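Local atomic coordinates of agarase (Pseudoalteromonas fuliginea, PDB entry 6XJ9), a protein that probably hydrolyses agarose, as an agarase of glycoside hydrolase family 50 from a marine bacterium. Residues 425-433 / 748-758; 661-671 / 708-716. All coordinates share one frame; numbering follows the deposited sequence.

Contact 1 joins the end of helix 413-428 to helix 745-763. Contact 2 pairs the parallel strands 664-666 and 709-714. Their centres lie about 15 Å apart. They touch directly, since Ser432 OG of contact 1 and His713 NE2 of contact 2 are 2.8 Å apart, a probable hydrogen bond. Strand 299-305 also links them. It runs beside strand 709-714, and its Thr303 bonds Ser431 and Asn755 of contact 1. In sequence, both strands of contact 2 fall between the two segments of contact 1. The parallel strands and the helices outside them are consistent with the (beta/alpha)8 barrel of this glycoside hydrolase family.

Contact 1 of 2, residues 425-433 / 748-758; sequences MITWGFSSL and IEAAKAMNESM
Asn755 reaches from helix 745-763 to the end of helix 413-428 and gives the one hydrogen bond between the segments. Its ND2 donates to Trp428 O at 2.9 Å, with an N-H...O angle of 158°. The oxygen lies close to the amide plane. CG of Asn755 stands anti to its own carbonyl carbon (chi1 -74°), which brings the amide over the chain at Gly429. The same ND2 sits 3.4 Å above one face of the Phe430 ring, displaced toward its rim. Ring and amide planes are 74° apart. OD1 bonds Thr303 OG1, so both ends of the amide are held and its rotation is fixed.

Gly429 ends the first helix in a Schellman motif with positive phi. A CB there would run into Asn755 CB. Lys752 CA makes a CA-H...O contact of 3.3 Å with Trp428 O, the oxygen that also accepts from ND2.

Ile748 lies over one face of the Trp428 indole. Its CG1 is 3.5 Å from the centroid of the five-membered ring, a CH-pi contact. CG2 reaches the pyrrole side, while CD1 passes above CZ2 at 3.9 Å. Farther along, Ala751 CB meets Phe430 CZ at 3.6 Å. Lys752 runs extended past Thr427 O to a salt bridge with Glu749, from NZ to OE2 at 3.2 Å.

Strand 299-305 touches Phe430 and Met758 and bonds Ser431 through Thr303. Helix 689-704 packs on Phe430, Ala750 and Met754. Glu749 packs on Glu749 of the second subunit.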
loop_
_atom_site.group_PDB
_atom_site.type_symbol
_atom_site.label_atom_id
_atom_site.label_comp_id
_atom_site.label_asym_id
_atom_site.label_seq_id
_atom_site.Cartn_x
_atom_site.Cartn_y
_atom_site.Cartn_z
ATOM N N MET A 425 -4.044 -12.092 -16.204
ATOM C CA MET A 425 -3.886 -13.286 -15.390
ATOM C C MET A 425 -2.461 -13.827 -15.505
ATOM O O MET A 425 -1.864 -14.216 -14.502
ATOM C CB MET A 425 -4.908 -14.369 -15.759
ATOM C CG MET A 425 -6.348 -13.916 -15.594
ATOM S SD MET A 425 -6.629 -13.144 -13.979
ATOM C CE MET A 425 -8.029 -12.094 -14.366
ATOM N N ILE A 426 -1.900 -13.818 -16.724
ATOM C CA ILE A 426 -0.521 -14.249 -16.904
ATOM C C ILE A 426 0.380 -13.347 -16.066
ATOM O O ILE A 426 1.218 -13.840 -15.311
ATOM C CB ILE A 426 -0.078 -14.204 -18.392
ATOM C CG1 ILE A 426 -0.890 -15.109 -19.329
ATOM C CG2 ILE A 426 1.425 -14.432 -18.515
ATOM C CD1 ILE A 426 -0.924 -16.568 -18.942
ATOM N N THR A 427 0.213 -12.026 -16.222
ATOM C CA THR A 427 1.144 -11.063 -15.651
ATOM C C THR A 427 1.063 -11.109 -14.125
ATOM O O THR A 427 2.073 -10.978 -13.432
ATOM C CB THR A 427 0.847 -9.644 -16.155
ATOM O OG1 THR A 427 0.708 -9.671 -17.573
ATOM C CG2 THR A 427 1.911 -8.638 -15.773
ATOM N N TRP A 428 -0.160 -11.297 -13.614
ATOM C CA TRP A 428 -0.387 -11.289 -12.180
ATOM C C TRP A 428 -0.001 -12.633 -11.572
ATOM O O TRP A 428 0.026 -12.762 -10.349
ATOM C CB TRP A 428 -1.839 -10.915 -11.852
ATOM C CG TRP A 428 -2.247 -9.579 -12.394
ATOM C CD1 TRP A 428 -1.424 -8.568 -12.807
ATOM C CD2 TRP A 428 -3.589 -9.093 -12.560
ATOM N NE1 TRP A 428 -2.162 -7.512 -13.264
ATOM C CE2 TRP A 428 -3.492 -7.798 -13.116
ATOM C CE3 TRP A 428 -4.860 -9.627 -12.309
ATOM C CZ2 TRP A 428 -4.618 -7.019 -13.388
ATOM C CZ3 TRP A 428 -5.971 -8.863 -12.589
ATOM C CH2 TRP A 428 -5.849 -7.580 -13.124
ATOM N N GLY A 429 0.283 -13.622 -12.436
ATOM C CA GLY A 429 0.770 -14.918 -11.990
ATOM C C GLY A 429 -0.342 -15.925 -11.671
ATOM O O GLY A 429 -0.069 -17.022 -11.192
ATOM N N PHE A 430 -1.601 -15.576 -11.943
ATOM C CA PHE A 430 -2.682 -16.485 -11.590
ATOM C C PHE A 430 -2.637 -17.726 -12.488
ATOM O O PHE A 430 -2.491 -17.627 -13.711
ATOM C CB PHE A 430 -4.041 -15.778 -11.648
ATOM C CG PHE A 430 -4.355 -14.860 -10.492
ATOM C CD1 PHE A 430 -4.423 -15.342 -9.191
ATOM C CD2 PHE A 430 -4.601 -13.511 -10.700
ATOM C CE1 PHE A 430 -4.729 -14.505 -8.129
ATOM C CE2 PHE A 430 -4.893 -12.672 -9.635
ATOM C CZ PHE A 430 -4.964 -13.171 -8.350
ATOM N N SER A 431 -2.838 -18.893 -11.866
ATOM C CA SER A 431 -2.746 -20.172 -12.554
ATOM C C SER A 431 -3.994 -20.491 -13.376
ATOM O O SER A 431 -3.945 -21.416 -14.190
ATOM C CB SER A 431 -2.476 -21.287 -11.593
ATOM O OG SER A 431 -3.622 -21.515 -10.786
ATOM N N SER A 432 -5.104 -19.774 -13.123
ATOM C CA SER A 432 -6.398 -20.150 -13.684
ATOM C C SER A 432 -7.322 -18.944 -13.801
ATOM O O SER A 432 -7.087 -17.915 -13.176
ATOM C CB SER A 432 -7.046 -21.243 -12.845
ATOM O OG SER A 432 -7.441 -20.741 -11.569
ATOM N N LEU A 433 -8.368 -19.093 -14.624
ATOM C CA LEU A 433 -9.589 -18.299 -14.533
ATOM C C LEU A 433 -10.537 -19.071 -13.625
ATOM O O LEU A 433 -10.685 -20.279 -13.780
ATOM C CB LEU A 433 -10.232 -18.179 -15.925
ATOM C CG LEU A 433 -9.409 -17.515 -17.032
ATOM C CD1 LEU A 433 -10.116 -17.671 -18.381
ATOM C CD2 LEU A 433 -9.203 -16.029 -16.735
ATOM N N ILE A 748 -2.793 -6.411 -6.972
ATOM C CA ILE A 748 -2.054 -6.989 -8.085
ATOM C C ILE A 748 -0.639 -7.348 -7.632
ATOM O O ILE A 748 -0.139 -8.418 -7.976
ATOM C CB ILE A 748 -2.067 -6.024 -9.296
ATOM C CG1 ILE A 748 -3.252 -6.295 -10.228
ATOM C CG2 ILE A 748 -0.757 -6.068 -10.064
ATOM C CD1 ILE A 748 -4.605 -6.115 -9.605
ATOM N N GLU A 749 -0.017 -6.447 -6.858
ATOM C CA GLU A 749 1.340 -6.627 -6.361
ATOM C C GLU A 749 1.386 -7.807 -5.395
ATOM O O GLU A 749 2.304 -8.626 -5.454
ATOM C CB GLU A 749 1.858 -5.347 -5.696
ATOM C CG GLU A 749 2.049 -4.190 -6.668
ATOM C CD GLU A 749 3.136 -4.414 -7.702
ATOM O OE1 GLU A 749 4.312 -4.473 -7.297
ATOM O OE2 GLU A 749 2.803 -4.560 -8.904
ATOM N N ALA A 750 0.387 -7.894 -4.507
ATOM C CA ALA A 750 0.335 -8.987 -3.549
ATOM C C ALA A 750 0.075 -10.312 -4.266
ATOM O O ALA A 750 0.691 -11.322 -3.935
ATOM C CB ALA A 750 -0.694 -8.720 -2.480
ATOM N N ALA A 751 -0.831 -10.289 -5.250
ATOM C CA ALA A 751 -1.131 -11.461 -6.057
ATOM C C ALA A 751 0.128 -11.959 -6.767
ATOM O O ALA A 751 0.395 -13.165 -6.767
ATOM C CB ALA A 751 -2.243 -11.156 -7.030
ATOM N N LYS A 752 0.908 -11.035 -7.353
ATOM C CA LYS A 752 2.080 -11.438 -8.118
ATOM C C LYS A 752 3.070 -12.150 -7.204
ATOM O O LYS A 752 3.689 -13.139 -7.600
ATOM C CB LYS A 752 2.866 -10.237 -8.648
ATOM C CG LYS A 752 2.329 -9.501 -9.863
ATOM C CD LYS A 752 3.380 -8.474 -10.259
ATOM C CE LYS A 752 2.919 -7.348 -11.147
ATOM N NZ LYS A 752 4.006 -6.338 -11.269
ATOM N N ALA A 753 3.267 -11.594 -6.002
ATOM C CA ALA A 753 4.253 -12.120 -5.073
ATOM C C ALA A 753 3.795 -13.494 -4.600
ATOM O O ALA A 753 4.584 -14.433 -4.563
ATOM C CB ALA A 753 4.438 -11.174 -3.911
ATOM N N MET A 754 2.503 -13.592 -4.275
ATOM C CA MET A 754 1.922 -14.820 -3.753
ATOM C C MET A 754 2.081 -15.944 -4.776
ATOM O O MET A 754 2.533 -17.028 -4.439
ATOM C CB MET A 754 0.435 -14.635 -3.431
ATOM C CG MET A 754 -0.224 -15.906 -2.930
ATOM S SD MET A 754 0.538 -16.478 -1.392
ATOM C CE MET A 754 0.436 -18.247 -1.625
ATOM N N ASN A 755 1.698 -15.664 -6.028
ATOM C CA ASN A 755 1.693 -16.651 -7.101
ATOM C C ASN A 755 3.122 -17.069 -7.426
ATOM O O ASN A 755 3.363 -18.220 -7.794
ATOM C CB ASN A 755 1.011 -16.105 -8.360
ATOM C CG ASN A 755 -0.496 -16.020 -8.246
ATOM O OD1 ASN A 755 -1.139 -16.957 -7.766
ATOM N ND2 ASN A 755 -1.071 -14.917 -8.709
ATOM N N GLU A 756 4.060 -16.124 -7.278
ATOM C CA GLU A 756 5.460 -16.369 -7.586
ATOM C C GLU A 756 6.011 -17.432 -6.636
ATOM O O GLU A 756 6.714 -18.353 -7.056
ATOM C CB GLU A 756 6.256 -15.058 -7.521
ATOM C CG GLU A 756 7.711 -15.204 -7.922
ATOM C CD GLU A 756 7.904 -15.686 -9.349
ATOM O OE1 GLU A 756 7.216 -15.165 -10.248
ATOM O OE2 GLU A 756 8.720 -16.608 -9.552
ATOM N N SER A 757 5.657 -17.314 -5.352
ATOM C CA SER A 757 6.314 -18.096 -4.321
ATOM C C SER A 757 5.539 -19.364 -3.970
ATOM O O SER A 757 6.057 -20.186 -3.220
ATOM C CB SER A 757 6.591 -17.255 -3.098
ATOM O OG SER A 757 5.370 -16.803 -2.534
ATOM N N MET A 758 4.335 -19.556 -4.530
ATOM C CA MET A 758 3.453 -20.589 -3.990
ATOM C C MET A 758 4.044 -21.993 -4.094
ATOM O O MET A 758 3.930 -22.762 -3.141
ATOM C CB MET A 758 2.040 -20.582 -4.578
ATOM C CG MET A 758 1.946 -20.814 -6.071
ATOM S SD MET A 758 0.249 -20.442 -6.610
ATOM C CE MET A 758 0.500 -20.414 -8.388
#

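Contact 2 of 2, residues 661-671 / 708-716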
loop_
_atom_site.group_PDB
_atom_site.type_symbol
_atom_site.label_atom_id
_atom_site.label_comp_id
_atom_site.label_asym_id
_atom_site.label_seq_id
_atom_site.Cartn_x
_atom_site.Cartn_y
_atom_site.Cartn_z
ATOM N N ASP A 661 -8.916 -37.497 3.537
ATOM C CA ASP A 661 -7.695 -37.414 2.751
ATOM C C ASP A 661 -8.030 -37.138 1.283
ATOM O O ASP A 661 -7.515 -37.791 0.375
ATOM C CB ASP A 661 -6.812 -38.649 2.970
ATOM C CG ASP A 661 -5.368 -38.468 2.528
ATOM O OD1 ASP A 661 -4.860 -37.306 2.528
ATOM O OD2 ASP A 661 -4.763 -39.484 2.164
ATOM N N LYS A 662 -8.894 -36.146 1.055
ATOM C CA LYS A 662 -9.153 -35.649 -0.287
ATOM C C LYS A 662 -8.534 -34.258 -0.411
ATOM O O LYS A 662 -8.452 -33.550 0.589
ATOM C CB LYS A 662 -10.668 -35.556 -0.506
ATOM C CG LYS A 662 -11.354 -36.876 -0.828
ATOM C CD LYS A 662 -11.259 -37.179 -2.300
ATOM C CE LYS A 662 -11.509 -38.632 -2.625
ATOM N NZ LYS A 662 -11.920 -38.764 -4.039
ATOM N N PRO A 663 -8.140 -33.787 -1.622
ATOM C CA PRO A 663 -7.762 -32.379 -1.800
ATOM C C PRO A 663 -9.036 -31.523 -1.785
ATOM O O PRO A 663 -10.132 -32.013 -2.086
ATOM C CB PRO A 663 -7.082 -32.340 -3.181
ATOM C CG PRO A 663 -7.693 -33.524 -3.938
ATOM C CD PRO A 663 -8.076 -34.548 -2.882
ATOM N N ALA A 664 -8.875 -30.249 -1.419
ATOM C CA ALA A 664 -9.977 -29.304 -1.279
ATOM C C ALA A 664 -9.653 -28.024 -2.044
ATOM O O ALA A 664 -8.493 -27.707 -2.280
ATOM C CB ALA A 664 -10.231 -29.009 0.189
ATOM N N ILE A 665 -10.693 -27.282 -2.445
ATOM C CA ILE A 665 -10.441 -26.006 -3.091
ATOM C C ILE A 665 -11.377 -24.964 -2.484
ATOM O O ILE A 665 -12.502 -25.297 -2.102
ATOM C CB ILE A 665 -10.551 -26.129 -4.632
ATOM C CG1 ILE A 665 -10.095 -24.837 -5.329
ATOM C CG2 ILE A 665 -11.962 -26.540 -5.056
ATOM C CD1 ILE A 665 -10.020 -24.929 -6.846
ATOM N N ILE A 666 -10.883 -23.723 -2.344
ATOM C CA ILE A 666 -11.731 -22.609 -1.936
ATOM C C ILE A 666 -12.328 -21.977 -3.194
ATOM O O ILE A 666 -11.594 -21.536 -4.088
ATOM C CB ILE A 666 -10.979 -21.577 -1.058
ATOM C CG1 ILE A 666 -10.624 -22.126 0.325
ATOM C CG2 ILE A 666 -11.789 -20.299 -0.923
ATOM C CD1 ILE A 666 -11.826 -22.345 1.236
ATOM N N GLY A 667 -13.662 -21.951 -3.254
ATOM C CA GLY A 667 -14.389 -21.432 -4.407
ATOM C C GLY A 667 -14.443 -19.909 -4.454
ATOM O O GLY A 667 -14.442 -19.329 -5.540
ATOM N N GLU A 668 -14.533 -19.287 -3.271
ATOM C CA GLU A 668 -14.705 -17.850 -3.130
ATOM C C GLU A 668 -14.156 -17.405 -1.778
ATOM O O GLU A 668 -14.266 -18.130 -0.794
ATOM C CB GLU A 668 -16.174 -17.408 -3.173
ATOM C CG GLU A 668 -16.988 -17.972 -4.317
ATOM C CD GLU A 668 -18.497 -17.783 -4.241
ATOM O OE1 GLU A 668 -18.969 -16.958 -3.439
ATOM O OE2 GLU A 668 -19.202 -18.466 -4.991
ATOM N N PHE A 669 -13.556 -16.212 -1.782
ATOM C CA PHE A 669 -13.159 -15.450 -0.611
ATOM C C PHE A 669 -12.895 -14.023 -1.087
ATOM O O PHE A 669 -12.664 -13.810 -2.276
ATOM C CB PHE A 669 -11.903 -16.044 0.042
ATOM C CG PHE A 669 -10.597 -15.703 -0.631
ATOM C CD1 PHE A 669 -10.178 -16.394 -1.761
ATOM C CD2 PHE A 669 -9.789 -14.684 -0.150
ATOM C CE1 PHE A 669 -8.977 -16.095 -2.384
ATOM C CE2 PHE A 669 -8.595 -14.368 -0.786
ATOM C CZ PHE A 669 -8.178 -15.077 -1.897
ATOM N N HIS A 670 -12.974 -13.050 -0.172
ATOM C CA HIS A 670 -12.686 -11.677 -0.547
ATOM C C HIS A 670 -12.415 -10.841 0.693
ATOM O O HIS A 670 -12.798 -11.196 1.801
ATOM C CB HIS A 670 -13.808 -11.044 -1.392
ATOM C CG HIS A 670 -14.721 -10.163 -0.609
ATOM N ND1 HIS A 670 -14.556 -8.774 -0.557
ATOM C CD2 HIS A 670 -15.809 -10.454 0.138
ATOM C CE1 HIS A 670 -15.502 -8.257 0.202
ATOM N NE2 HIS A 670 -16.299 -9.276 0.632
ATOM N N VAL A 671 -11.720 -9.730 0.457
ATOM C CA VAL A 671 -11.529 -8.691 1.447
ATOM C C VAL A 671 -11.824 -7.377 0.734
ATOM O O VAL A 671 -11.480 -7.215 -0.432
ATOM C CB VAL A 671 -10.098 -8.689 2.015
ATOM C CG1 VAL A 671 -9.969 -7.754 3.209
ATOM C CG2 VAL A 671 -9.585 -10.083 2.361
ATOM N N TYR A 708 -4.302 -30.009 2.741
ATOM C CA TYR A 708 -5.433 -30.516 1.970
ATOM C C TYR A 708 -5.792 -29.584 0.814
ATOM O O TYR A 708 -6.183 -30.048 -0.258
ATOM C CB TYR A 708 -6.623 -30.845 2.876
ATOM C CG TYR A 708 -6.292 -31.965 3.820
ATOM C CD1 TYR A 708 -6.325 -33.282 3.393
ATOM C CD2 TYR A 708 -5.847 -31.701 5.107
ATOM C CE1 TYR A 708 -5.981 -34.322 4.241
ATOM C CE2 TYR A 708 -5.514 -32.729 5.974
ATOM C CZ TYR A 708 -5.568 -34.039 5.533
ATOM O OH TYR A 708 -5.210 -35.047 6.372
ATOM N N PHE A 709 -5.631 -28.275 1.012
ATOM C CA PHE A 709 -6.077 -27.338 -0.009
ATOM C C PHE A 709 -5.055 -27.213 -1.131
ATOM O O PHE A 709 -3.858 -27.183 -0.868
ATOM C CB PHE A 709 -6.416 -25.985 0.611
ATOM C CG PHE A 709 -7.792 -25.948 1.216
ATOM C CD1 PHE A 709 -7.993 -26.304 2.545
ATOM C CD2 PHE A 709 -8.887 -25.569 0.459
ATOM C CE1 PHE A 709 -9.255 -26.240 3.112
ATOM C CE2 PHE A 709 -10.153 -25.540 1.025
ATOM C CZ PHE A 709 -10.343 -25.875 2.349
ATOM N N ILE A 710 -5.558 -27.134 -2.375
ATOM C CA ILE A 710 -4.734 -27.059 -3.569
ATOM C C ILE A 710 -5.007 -25.754 -4.321
ATOM O O ILE A 710 -4.639 -25.611 -5.489
ATOM C CB ILE A 710 -4.912 -28.321 -4.452
ATOM C CG1 ILE A 710 -6.368 -28.628 -4.830
ATOM C CG2 ILE A 710 -4.294 -29.515 -3.745
ATOM C CD1 ILE A 710 -7.065 -27.605 -5.701
ATOM N N GLY A 711 -5.659 -24.796 -3.653
ATOM C CA GLY A 711 -5.907 -23.517 -4.294
ATOM C C GLY A 711 -7.140 -22.801 -3.759
ATOM O O GLY A 711 -7.872 -23.321 -2.912
ATOM N N ALA A 712 -7.341 -21.592 -4.281
ATOM C CA ALA A 712 -8.427 -20.719 -3.866
ATOM C C ALA A 712 -8.698 -19.719 -4.982
ATOM O O ALA A 712 -7.767 -19.226 -5.615
ATOM C CB ALA A 712 -8.052 -19.998 -2.592
ATOM N N HIS A 713 -9.982 -19.419 -5.189
ATOM C CA HIS A 713 -10.392 -18.428 -6.164
ATOM C C HIS A 713 -11.015 -17.229 -5.441
ATOM O O HIS A 713 -11.826 -17.391 -4.529
ATOM C CB HIS A 713 -11.336 -19.062 -7.191
ATOM C CG HIS A 713 -10.699 -20.008 -8.159
ATOM N ND1 HIS A 713 -11.238 -21.260 -8.424
ATOM C CD2 HIS A 713 -9.597 -19.890 -8.934
ATOM C CE1 HIS A 713 -10.487 -21.883 -9.310
ATOM N NE2 HIS A 713 -9.460 -21.067 -9.640
ATOM N N TRP A 714 -10.620 -16.026 -5.877
ATOM C CA TRP A 714 -11.074 -14.753 -5.341
ATOM C C TRP A 714 -12.398 -14.353 -5.986
ATOM O O TRP A 714 -12.542 -14.369 -7.211
ATOM C CB TRP A 714 -9.991 -13.694 -5.635
ATOM C CG TRP A 714 -10.439 -12.287 -5.386
ATOM C CD1 TRP A 714 -11.200 -11.501 -6.203
ATOM C CD2 TRP A 714 -10.183 -11.508 -4.205
ATOM N NE1 TRP A 714 -11.398 -10.269 -5.627
ATOM C CE2 TRP A 714 -10.801 -10.255 -4.393
ATOM C CE3 TRP A 714 -9.479 -11.749 -3.018
ATOM C CZ2 TRP A 714 -10.728 -9.241 -3.437
ATOM C CZ3 TRP A 714 -9.413 -10.750 -2.069
ATOM C CH2 TRP A 714 -10.035 -9.519 -2.279
ATOM N N PHE A 715 -13.367 -13.966 -5.158
ATOM C CA PHE A 715 -14.621 -13.406 -5.653
ATOM C C PHE A 715 -14.590 -11.887 -5.474
ATOM O O PHE A 715 -14.712 -11.409 -4.351
ATOM C CB PHE A 715 -15.811 -14.021 -4.901
ATOM C CG PHE A 715 -17.178 -13.677 -5.452
ATOM C CD1 PHE A 715 -17.796 -12.473 -5.136
ATOM C CD2 PHE A 715 -17.863 -14.570 -6.266
ATOM C CE1 PHE A 715 -19.054 -12.162 -5.634
ATOM C CE2 PHE A 715 -19.116 -14.252 -6.776
ATOM C CZ PHE A 715 -19.714 -13.052 -6.456
ATOM N N GLN A 716 -14.489 -11.100 -6.562
ATOM C CA GLN A 716 -14.613 -11.463 -7.966
ATOM C C GLN A 716 -13.752 -10.477 -8.774
ATOM O O GLN A 716 -12.992 -9.700 -8.208
ATOM C CB GLN A 716 -16.093 -11.386 -8.374
ATOM C CG GLN A 716 -16.670 -9.973 -8.310
ATOM C CD GLN A 716 -18.144 -9.799 -8.596
ATOM O OE1 GLN A 716 -18.869 -10.732 -8.905
ATOM N NE2 GLN A 716 -18.622 -8.576 -8.462
HETATM O O HOH W 1 -14.174 -21.090 -7.998
#
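Ala664 CB sits over one face of the Phe709 ring, 3.7 Å from its centroid, in a CH-pi contact. Ile666 CG1 meets CE2 of that ring at 3.5 Å. Ile666 CB then packs on Ala712 CB at 3.7 Å. Farther along, Trp714 turns the edge of its indole to the face of Phe669, a T-shaped pair with planes at 86°. CG of Trp714 is anti to the backbone N (chi1 168°), which carries the indole back across 669-671. There His670 CA lies over its six-membered ring, 3.9 Å from the centroid. A leucine at Trp714 would probably leave the Phe669 face without its edge partner and His670 CA without a ring beneath it.

The parallel strands bond through both backbone groups of Ala664 and of Ile666. A beta bulge shifts the register between them, with Gly711 at backbone angles suited to glycine. Beyond Ile666, a water bridges Gly667 O and His713 ND1, 3.0 Å from each. Glu668 runs alongside Phe715, and its carboxylate meets Arg619 and Tyr645.

Strand 640-643 flanks 664-666, and 299-305 flanks 709-714. Helix 689-704 makes the beta-alpha-beta crossover between the paired strands and packs on Ile666, Phe669, Ala712 and Trp714.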